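Local coordinates for PmoD (Methylocystis sp. ATCC 49242, PDB 6CPD), which binds copper(I) between two subunits through a periplasmic cupredoxin-like domain, and probably serves copper handling in methane- and ammonia-oxidizing bacteria, at residues B[6-18]-B[109-123]. Residues are numbered along the deposited sequence; the frame is centred on the assembly and turned at random.
Sequences CMVMFGYDMIHIT and VTLTRESGQQETAQF. With CU1 (copper (I) ion), chain D.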
ATOM      1  N   CYS B   6       1.718  -0.443  -0.947  1.00 22.10           N
ATOM      2  CA  CYS B   6       0.616   0.298  -1.548  1.00 25.55           C
ATOM      3  C   CYS B   6       0.009  -0.526  -2.668  1.00 23.49           C
ATOM      4  O   CYS B   6       0.678  -0.770  -3.654  1.00 24.71           O
ATOM      5  CB  CYS B   6       1.113   1.651  -2.088  1.00 27.78           C
ATOM      6  SG  CYS B   6      -0.199   2.657  -2.863  1.00 25.83           S
ATOM      7  N   MET B   7      -1.255  -0.947  -2.543  1.00 21.31           N
ATOM      8  CA  MET B   7      -1.745  -1.951  -3.493  1.00 23.33           C
ATOM      9  C   MET B   7      -3.233  -1.928  -3.748  1.00 24.62           C
ATOM     10  O   MET B   7      -3.997  -1.431  -2.940  1.00 25.79           O
ATOM     11  CB  MET B   7      -1.398  -3.359  -2.984  1.00 19.87           C
ATOM     12  CG  MET B   7      -2.159  -3.717  -1.690  1.00 22.23           C
ATOM     13  SD  MET B   7      -1.709  -5.278  -0.894  1.00 27.56           S
ATOM     14  CE  MET B   7      -0.086  -4.833  -0.221  1.00 28.43           C
ATOM     15  N   VAL B   8      -3.629  -2.517  -4.873  1.00 25.87           N
ATOM     16  CA  VAL B   8      -5.014  -2.923  -5.091  1.00 25.17           C
ATOM     17  C   VAL B   8      -4.995  -4.462  -5.172  1.00 25.27           C
ATOM     18  O   VAL B   8      -4.011  -5.033  -5.615  1.00 25.07           O
ATOM     19  CB  VAL B   8      -5.604  -2.273  -6.352  1.00 28.62           C
ATOM     20  CG1 VAL B   8      -4.852  -2.712  -7.586  1.00 30.24           C
ATOM     21  CG2 VAL B   8      -7.066  -2.586  -6.467  1.00 30.41           C
ATOM     22  N   MET B   9      -6.021  -5.133  -4.647  1.00 23.04           N
ATOM     23  CA  MET B   9      -5.947  -6.578  -4.469  1.00 23.80           C
ATOM     24  C   MET B   9      -6.962  -7.424  -5.233  1.00 25.44           C
ATOM     25  O   MET B   9      -8.142  -7.089  -5.267  1.00 27.19           O
ATOM     26  CB  MET B   9      -6.081  -6.887  -2.977  1.00 30.48           C
ATOM     27  CG  MET B   9      -5.078  -6.103  -2.132  1.00 29.20           C
ATOM     28  SD  MET B   9      -5.226  -6.572  -0.431  1.00 30.08           S
ATOM     29  CE  MET B   9      -6.749  -5.734   0.020  1.00 28.52           C
ATOM     30  N   PHE B  10      -6.497  -8.544  -5.792  1.00 25.64           N
ATOM     31  CA  PHE B  10      -7.384  -9.589  -6.270  1.00 29.96           C
ATOM     32  C   PHE B  10      -7.045 -10.879  -5.556  1.00 33.65           C
ATOM     33  O   PHE B  10      -6.264 -11.677  -6.071  1.00 36.90           O
ATOM     34  CB  PHE B  10      -7.255  -9.798  -7.780  1.00 30.88           C
ATOM     35  CG  PHE B  10      -7.712  -8.630  -8.595  1.00 34.28           C
ATOM     36  CD1 PHE B  10      -6.849  -7.573  -8.847  1.00 28.87           C
ATOM     37  CD2 PHE B  10      -9.006  -8.572  -9.088  1.00 33.72           C
ATOM     38  CE1 PHE B  10      -7.268  -6.477  -9.597  1.00 30.61           C
ATOM     39  CE2 PHE B  10      -9.434  -7.483  -9.844  1.00 36.19           C
ATOM     40  CZ  PHE B  10      -8.564  -6.439 -10.101  1.00 30.85           C
ATOM     41  N   GLY B  11      -7.626 -11.105  -4.386  1.00 32.89           N
ATOM     42  CA  GLY B  11      -7.279 -12.288  -3.620  1.00 33.64           C
ATOM     43  C   GLY B  11      -5.829 -12.168  -3.177  1.00 33.20           C
ATOM     44  O   GLY B  11      -5.459 -11.202  -2.521  1.00 28.11           O
ATOM     45  N   TYR B  12      -4.992 -13.129  -3.550  1.00 32.30           N
ATOM     46  CA  TYR B  12      -3.578 -13.038  -3.200  1.00 31.28           C
ATOM     47  C   TYR B  12      -2.807 -12.229  -4.221  1.00 31.56           C
ATOM     48  O   TYR B  12      -1.650 -11.876  -3.994  1.00 32.34           O
ATOM     49  CB  TYR B  12      -2.948 -14.427  -3.103  1.00 29.30           C
ATOM     50  CG  TYR B  12      -3.523 -15.288  -2.016  1.00 31.11           C
ATOM     51  CD1 TYR B  12      -3.610 -14.826  -0.703  1.00 29.70           C
ATOM     52  CD2 TYR B  12      -4.000 -16.558  -2.305  1.00 33.21           C
ATOM     53  CE1 TYR B  12      -4.140 -15.633   0.299  1.00 31.40           C
ATOM     54  CE2 TYR B  12      -4.531 -17.359  -1.326  1.00 37.81           C
ATOM     55  CZ  TYR B  12      -4.599 -16.901  -0.027  1.00 36.73           C
ATOM     56  OH  TYR B  12      -5.132 -17.723   0.931  1.00 37.52           O
ATOM     57  N   ASP B  13      -3.414 -11.993  -5.378  1.00 32.49           N
ATOM     58  CA  ASP B  13      -2.681 -11.311  -6.436  1.00 35.65           C
ATOM     59  C   ASP B  13      -2.843  -9.803  -6.268  1.00 34.41           C
ATOM     60  O   ASP B  13      -3.965  -9.296  -6.285  1.00 37.09           O
ATOM     61  CB  ASP B  13      -3.187 -11.775  -7.798  1.00 40.05           C
ATOM     62  CG  ASP B  13      -3.134 -13.292  -7.944  1.00 48.42           C
ATOM     63  OD1 ASP B  13      -2.030 -13.876  -7.907  1.00 43.40           O
ATOM     64  OD2 ASP B  13      -4.217 -13.899  -8.112  1.00 52.60           O
ATOM     65  N   MET B  14      -1.728  -9.077  -6.232  1.00 27.62           N
ATOM     66  CA  MET B  14      -1.768  -7.643  -5.938  1.00 26.32           C
ATOM     67  C   MET B  14      -1.237  -6.889  -7.131  1.00 27.85           C
ATOM     68  O   MET B  14      -0.506  -7.442  -7.966  1.00 29.14           O
ATOM     69  CB  MET B  14      -0.932  -7.272  -4.693  1.00 25.42           C
ATOM     70  CG  MET B  14      -1.134  -8.161  -3.468  1.00 34.45           C
ATOM     71  SD  MET B  14      -2.882  -8.533  -3.181  1.00 38.11           S
ATOM     72  CE  MET B  14      -2.811  -9.253  -1.532  1.00 40.56           C
ATOM     73  N   ILE B  15      -1.662  -5.636  -7.237  1.00 23.67           N
ATOM     74  CA  ILE B  15      -1.052  -4.696  -8.163  1.00 26.45           C
ATOM     75  C   ILE B  15      -0.483  -3.565  -7.316  1.00 22.77           C
ATOM     76  O   ILE B  15      -1.200  -2.928  -6.569  1.00 23.66           O
ATOM     77  CB  ILE B  15      -2.056  -4.170  -9.180  1.00 30.77           C
ATOM     78  CG1 ILE B  15      -2.637  -5.344  -9.982  1.00 27.88           C
ATOM     79  CG2 ILE B  15      -1.401  -3.126 -10.119  1.00 27.29           C
ATOM     80  CD1 ILE B  15      -3.735  -4.916 -10.950  1.00 31.75           C
ATOM     81  N   HIS B  16       0.824  -3.368  -7.378  1.00 22.87           N
ATOM     82  CA  HIS B  16       1.438  -2.329  -6.572  1.00 22.99           C
ATOM     83  C   HIS B  16       1.243  -0.994  -7.271  1.00 23.69           C
ATOM     84  O   HIS B  16       1.333  -0.896  -8.499  1.00 27.67           O
ATOM     85  CB  HIS B  16       2.929  -2.608  -6.360  1.00 25.56           C
ATOM     86  CG  HIS B  16       3.613  -1.604  -5.492  1.00 28.81           C
ATOM     87  ND1 HIS B  16       4.427  -0.613  -5.999  1.00 35.68           N
ATOM     88  CD2 HIS B  16       3.597  -1.428  -4.147  1.00 27.22           C
ATOM     89  CE1 HIS B  16       4.890   0.125  -5.004  1.00 38.01           C
ATOM     90  NE2 HIS B  16       4.405  -0.352  -3.871  1.00 33.33           N
ATOM     91  N   ILE B  17       1.007   0.029  -6.474  1.00 20.29           N
ATOM     92  CA  ILE B  17       0.727   1.377  -6.985  1.00 23.54           C
ATOM     93  C   ILE B  17       1.676   2.399  -6.359  1.00 28.35           C
ATOM     94  O   ILE B  17       1.912   2.366  -5.144  1.00 23.78           O
ATOM     95  CB  ILE B  17      -0.731   1.782  -6.666  1.00 28.31           C
ATOM     96  CG1 ILE B  17      -1.704   0.837  -7.383  1.00 24.53           C
ATOM     97  CG2 ILE B  17      -0.990   3.244  -7.062  1.00 27.88           C
ATOM     98  CD1 ILE B  17      -3.160   1.017  -6.937  1.00 28.00           C
ATOM     99  N   THR B  18       2.203   3.302  -7.185  1.00 27.09           N
ATOM    100  CA  THR B  18       2.990   4.432  -6.714  1.00 25.34           C
ATOM    101  C   THR B  18       2.389   5.717  -7.308  1.00 28.23           C
ATOM    102  O   THR B  18       1.978   5.739  -8.468  1.00 28.54           O
ATOM    103  CB  THR B  18       4.483   4.332  -7.131  1.00 44.15           C
ATOM    104  OG1 THR B  18       5.031   3.062  -6.742  1.00 39.69           O
ATOM    105  CG2 THR B  18       5.290   5.443  -6.482  1.00 49.10           C
ATOM    106  N   VAL B 109     -10.408  -1.048 -10.842  1.00 27.75           N
ATOM    107  CA  VAL B 109      -9.618  -1.894 -11.728  1.00 26.22           C
ATOM    108  C   VAL B 109     -10.439  -3.127 -12.060  1.00 33.35           C
ATOM    109  O   VAL B 109     -10.823  -3.887 -11.176  1.00 33.33           O
ATOM    110  CB  VAL B 109      -8.282  -2.331 -11.100  1.00 30.73           C
ATOM    111  CG1 VAL B 109      -7.507  -3.211 -12.081  1.00 29.37           C
ATOM    112  CG2 VAL B 109      -7.451  -1.116 -10.678  1.00 32.19           C
ATOM    113  N   THR B 110     -10.723  -3.318 -13.334  1.00 31.37           N
ATOM    114  CA  THR B 110     -11.533  -4.444 -13.740  1.00 31.67           C
ATOM    115  C   THR B 110     -10.699  -5.416 -14.555  1.00 37.12           C
ATOM    116  O   THR B 110     -10.116  -5.038 -15.567  1.00 36.89           O
ATOM    117  CB  THR B 110     -12.749  -3.987 -14.561  1.00 35.26           C
ATOM    118  OG1 THR B 110     -13.449  -2.966 -13.839  1.00 35.13           O
ATOM    119  CG2 THR B 110     -13.689  -5.166 -14.837  1.00 36.54           C
ATOM    120  N   LEU B 111     -10.639  -6.662 -14.095  1.00 38.99           N
ATOM    121  CA  LEU B 111      -9.944  -7.710 -14.822  1.00 44.01           C
ATOM    122  C   LEU B 111     -10.927  -8.624 -15.507  1.00 45.38           C
ATOM    123  O   LEU B 111     -11.960  -8.979 -14.947  1.00 46.17           O
ATOM    124  CB  LEU B 111      -9.073  -8.558 -13.907  1.00 52.50           C
ATOM    125  CG  LEU B 111      -7.766  -8.035 -13.344  1.00 60.92           C
ATOM    126  CD1 LEU B 111      -7.137  -9.212 -12.658  1.00 64.68           C
ATOM    127  CD2 LEU B 111      -6.866  -7.517 -14.451  1.00 68.62           C
ATOM    128  N   THR B 112     -10.579  -9.057 -16.701  1.00 44.48           N
ATOM    129  CA  THR B 112     -11.400 -10.039 -17.351  1.00 49.83           C
ATOM    130  C   THR B 112     -10.659 -11.364 -17.285  1.00 55.67           C
ATOM    131  O   THR B 112      -9.601 -11.521 -17.900  1.00 53.79           O
ATOM    132  CB  THR B 112     -11.697  -9.667 -18.817  1.00 50.53           C
ATOM    133  OG1 THR B 112     -12.217  -8.333 -18.888  1.00 48.65           O
ATOM    134  CG2 THR B 112     -12.690 -10.644 -19.414  1.00 52.67           C
ATOM    135  N   ARG B 113     -11.204 -12.305 -16.520  1.00 59.66           N
ATOM    136  CA  ARG B 113     -10.645 -13.640 -16.488  1.00 63.77           C
ATOM    137  C   ARG B 113     -10.922 -14.145 -17.890  1.00 74.64           C
ATOM    138  O   ARG B 113     -11.839 -13.656 -18.544  1.00 78.67           O
ATOM    139  CB  ARG B 113     -11.315 -14.521 -15.432  1.00 70.46           C
ATOM    140  CG  ARG B 113     -11.086 -14.104 -13.992  1.00 74.38           C
ATOM    141  CD  ARG B 113      -9.728 -14.527 -13.499  1.00 80.91           C
ATOM    142  NE  ARG B 113      -9.447 -13.930 -12.200  1.00 81.02           N
ATOM    143  CZ  ARG B 113      -8.380 -14.217 -11.465  1.00 79.69           C
ATOM    144  NH1 ARG B 113      -7.494 -15.092 -11.917  1.00 81.78           N
ATOM    145  NH2 ARG B 113      -8.196 -13.626 -10.291  1.00 75.33           N
ATOM    146  N   GLU B 114     -10.195 -15.140 -18.365  1.00 82.85           N
ATOM    147  CA  GLU B 114     -10.491 -15.551 -19.727  1.00 92.89           C
ATOM    148  C   GLU B 114     -11.427 -16.746 -19.707  1.00 95.26           C
ATOM    149  O   GLU B 114     -11.651 -17.422 -20.711  1.00100.82           O
ATOM    150  CB  GLU B 114      -9.214 -15.750 -20.530  1.00100.35           C
ATOM    151  CG  GLU B 114      -8.565 -14.356 -20.726  1.00101.92           C
ATOM    152  CD  GLU B 114      -7.377 -14.298 -21.682  1.00107.74           C
ATOM    153  OE1 GLU B 114      -6.473 -15.161 -21.605  1.00112.57           O
ATOM    154  OE2 GLU B 114      -7.348 -13.347 -22.502  1.00107.30           O
ATOM    155  N   SER B 115     -11.986 -16.958 -18.519  1.00 94.79           N
ATOM    156  CA  SER B 115     -13.245 -17.656 -18.326  1.00 97.41           C
ATOM    157  C   SER B 115     -14.359 -16.699 -18.769  1.00 92.98           C
ATOM    158  O   SER B 115     -15.537 -17.051 -18.817  1.00 93.17           O
ATOM    159  CB  SER B 115     -13.394 -18.064 -16.866  1.00 99.71           C
ATOM    160  OG  SER B 115     -14.747 -18.031 -16.454  1.00104.15           O
ATOM    161  N   GLY B 116     -13.945 -15.484 -19.124  1.00 89.97           N
ATOM    162  CA  GLY B 116     -14.841 -14.417 -19.534  1.00 86.53           C
ATOM    163  C   GLY B 116     -15.494 -13.705 -18.354  1.00 84.85           C
ATOM    164  O   GLY B 116     -16.288 -12.777 -18.525  1.00 85.13           O
ATOM    165  N   GLN B 117     -15.104 -14.080 -17.142  1.00 80.48           N
ATOM    166  CA  GLN B 117     -15.689 -13.463 -15.966  1.00 77.15           C
ATOM    167  C   GLN B 117     -14.917 -12.215 -15.567  1.00 69.60           C
ATOM    168  O   GLN B 117     -13.720 -12.098 -15.830  1.00 66.18           O
ATOM    169  CB  GLN B 117     -15.729 -14.465 -14.803  1.00 84.23           C
ATOM    170  CG  GLN B 117     -16.940 -14.319 -13.885  1.00 90.56           C
ATOM    171  CD  GLN B 117     -18.231 -14.822 -14.510  1.00100.37           C
ATOM    172  OE1 GLN B 117     -18.227 -15.427 -15.585  1.00106.19           O
ATOM    173  NE2 GLN B 117     -19.348 -14.583 -13.827  1.00101.95           N
ATOM    174  N   GLN B 118     -15.620 -11.273 -14.952  1.00 66.93           N
ATOM    175  CA  GLN B 118     -15.008 -10.001 -14.602  1.00 64.37           C
ATOM    176  C   GLN B 118     -14.901  -9.866 -13.096  1.00 61.65           C
ATOM    177  O   GLN B 118     -15.819 -10.224 -12.363  1.00 68.38           O
ATOM    178  CB  GLN B 118     -15.792  -8.831 -15.194  1.00 65.63           C
ATOM    179  CG  GLN B 118     -15.703  -8.763 -16.705  1.00 67.63           C
ATOM    180  CD  GLN B 118     -16.080  -7.408 -17.245  1.00 69.53           C
ATOM    181  OE1 GLN B 118     -15.323  -6.794 -17.995  1.00 67.05           O
ATOM    182  NE2 GLN B 118     -17.249  -6.919 -16.848  1.00 74.90           N
ATOM    183  N   GLU B 119     -13.763  -9.361 -12.641  1.00 53.25           N
ATOM    184  CA  GLU B 119     -13.572  -9.038 -11.238  1.00 47.22           C
ATOM    185  C   GLU B 119     -13.161  -7.583 -11.140  1.00 39.54           C
ATOM    186  O   GLU B 119     -12.314  -7.122 -11.902  1.00 36.90           O
ATOM    187  CB  GLU B 119     -12.519  -9.944 -10.597  1.00 53.61           C
ATOM    188  CG  GLU B 119     -12.745 -11.428 -10.844  1.00 65.04           C
ATOM    189  CD  GLU B 119     -11.771 -12.324 -10.092  1.00 70.57           C
ATOM    190  OE1 GLU B 119     -10.737 -11.810  -9.600  1.00 66.31           O
ATOM    191  OE2 GLU B 119     -12.041 -13.547  -9.993  1.00 75.00           O
ATOM    192  N   THR B 120     -13.787  -6.839 -10.236  1.00 40.06           N
ATOM    193  CA  THR B 120     -13.409  -5.447 -10.045  1.00 38.05           C
ATOM    194  C   THR B 120     -12.834  -5.245  -8.652  1.00 39.87           C
ATOM    195  O   THR B 120     -13.368  -5.751  -7.669  1.00 48.33           O
ATOM    196  CB  THR B 120     -14.605  -4.492 -10.285  1.00 42.99           C
ATOM    197  OG1 THR B 120     -15.003  -4.576 -11.658  1.00 45.06           O
ATOM    198  CG2 THR B 120     -14.218  -3.037  -9.990  1.00 38.79           C
ATOM    199  N   ALA B 121     -11.737  -4.505  -8.573  1.00 30.93           N
ATOM    200  CA  ALA B 121     -11.174  -4.147  -7.276  1.00 29.20           C
ATOM    201  C   ALA B 121     -11.149  -2.639  -7.178  1.00 31.04           C
ATOM    202  O   ALA B 121     -11.040  -1.954  -8.198  1.00 31.82           O
ATOM    203  CB  ALA B 121      -9.786  -4.730  -7.116  1.00 28.96           C
ATOM    204  N   GLN B 122     -11.264  -2.119  -5.957  1.00 31.15           N
ATOM    205  CA  GLN B 122     -11.330  -0.680  -5.728  1.00 29.27           C
ATOM    206  C   GLN B 122     -10.121  -0.238  -4.945  1.00 35.17           C
ATOM    207  O   GLN B 122      -9.717  -0.920  -3.999  1.00 36.94           O
ATOM    208  CB  GLN B 122     -12.614  -0.295  -4.958  1.00 33.38           C
ATOM    209  CG  GLN B 122     -13.901  -0.863  -5.543  1.00 37.44           C
ATOM    210  CD  GLN B 122     -15.148  -0.510  -4.727  1.00 48.32           C
ATOM    211  OE1 GLN B 122     -15.088   0.277  -3.780  1.00 51.13           O
ATOM    212  NE2 GLN B 122     -16.285  -1.086  -5.107  1.00 51.22           N
ATOM    213  N   PHE B 123      -9.478   0.838  -5.381  1.00 29.02           N
ATOM    214  CA  PHE B 123      -8.570   1.497  -4.461  1.00 29.55           C
ATOM    215  C   PHE B 123      -9.090   2.897  -4.208  1.00 31.02           C
ATOM    216  O   PHE B 123      -9.322   3.689  -5.139  1.00 28.87           O
ATOM    217  CB  PHE B 123      -7.130   1.484  -4.946  1.00 34.47           C
ATOM    218  CG  PHE B 123      -6.893   2.139  -6.262  1.00 34.90           C
ATOM    219  CD1 PHE B 123      -6.439   3.447  -6.325  1.00 36.64           C
ATOM    220  CD2 PHE B 123      -6.991   1.405  -7.442  1.00 41.56           C
ATOM    221  CE1 PHE B 123      -6.168   4.048  -7.554  1.00 37.93           C
ATOM    222  CE2 PHE B 123      -6.704   1.992  -8.679  1.00 41.76           C
ATOM    223  CZ  PHE B 123      -6.293   3.318  -8.731  1.00 38.38           C
TER
HETATM  224 CU   CU1 D 202      -3.368  -5.766   0.616  1.00 30.30          CU
HETATM  225  O   HOH W   1      -7.944  -3.450  -3.335  1.00 29.59           O
HETATM  226  O   HOH W   2      -6.749 -13.429  -7.971  1.00 40.77           O
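The ring of Phe-10 is clamped between Leu-111 and Ala-121. Leu-111 CD1 stands over the middle of one face, 3.9 Å from the ring centroid of Phe-10 and only 3° off its normal; Ala-121 CB covers the opposite face nearer the rim, 22° off the normal, so both count as CH-pi contacts. With CG trans to the carbonyl carbon, the Phe-10 ring points toward hairpin 109-123, its CZ meeting Val-109 O edge-on at 3.6 Å. The Glu-119 carboxylate lies beside the rim of the ring, the two planes nearly parallel, with OE1 3.7 Å from Phe-10 CD2. That oxygen also receives Arg-113 NH2 at 3.2 Å, in the guanidinium plane but above the carboxylate plane, a salt bridge within 109-123 near its turn. A water links Arg-113 NH2 to Asp-13 OD2 and Phe-10 O, bridging the two hairpins near their turns. Replacing Phe-10 by an alanine would probably open a gap between Leu-111 and Ala-121 and take away the ring rim beside Glu-119.

Farther along, Val-8 CG2 abuts Ala-121 CB at 3.5 Å, while Ile-17 CD1 sits over the centre of the Phe-123 ring, 3.9 Å from its centroid. A second water joins Met-9 N to Gln-122 O. Met-7 and Met-9 carry their sulfurs to copper(I), each SD 2.3 Å from the ion, and the same two methionines of the second subunit complete the site. The axes of strands 7-10 and 118-123 come within 6.4 Å, roughly antiparallel at 155°, and the hairpins, which belong to separate sheets, meet through side-chain packing and water bridges, as in the core of a cupredoxin-type beta sandwich.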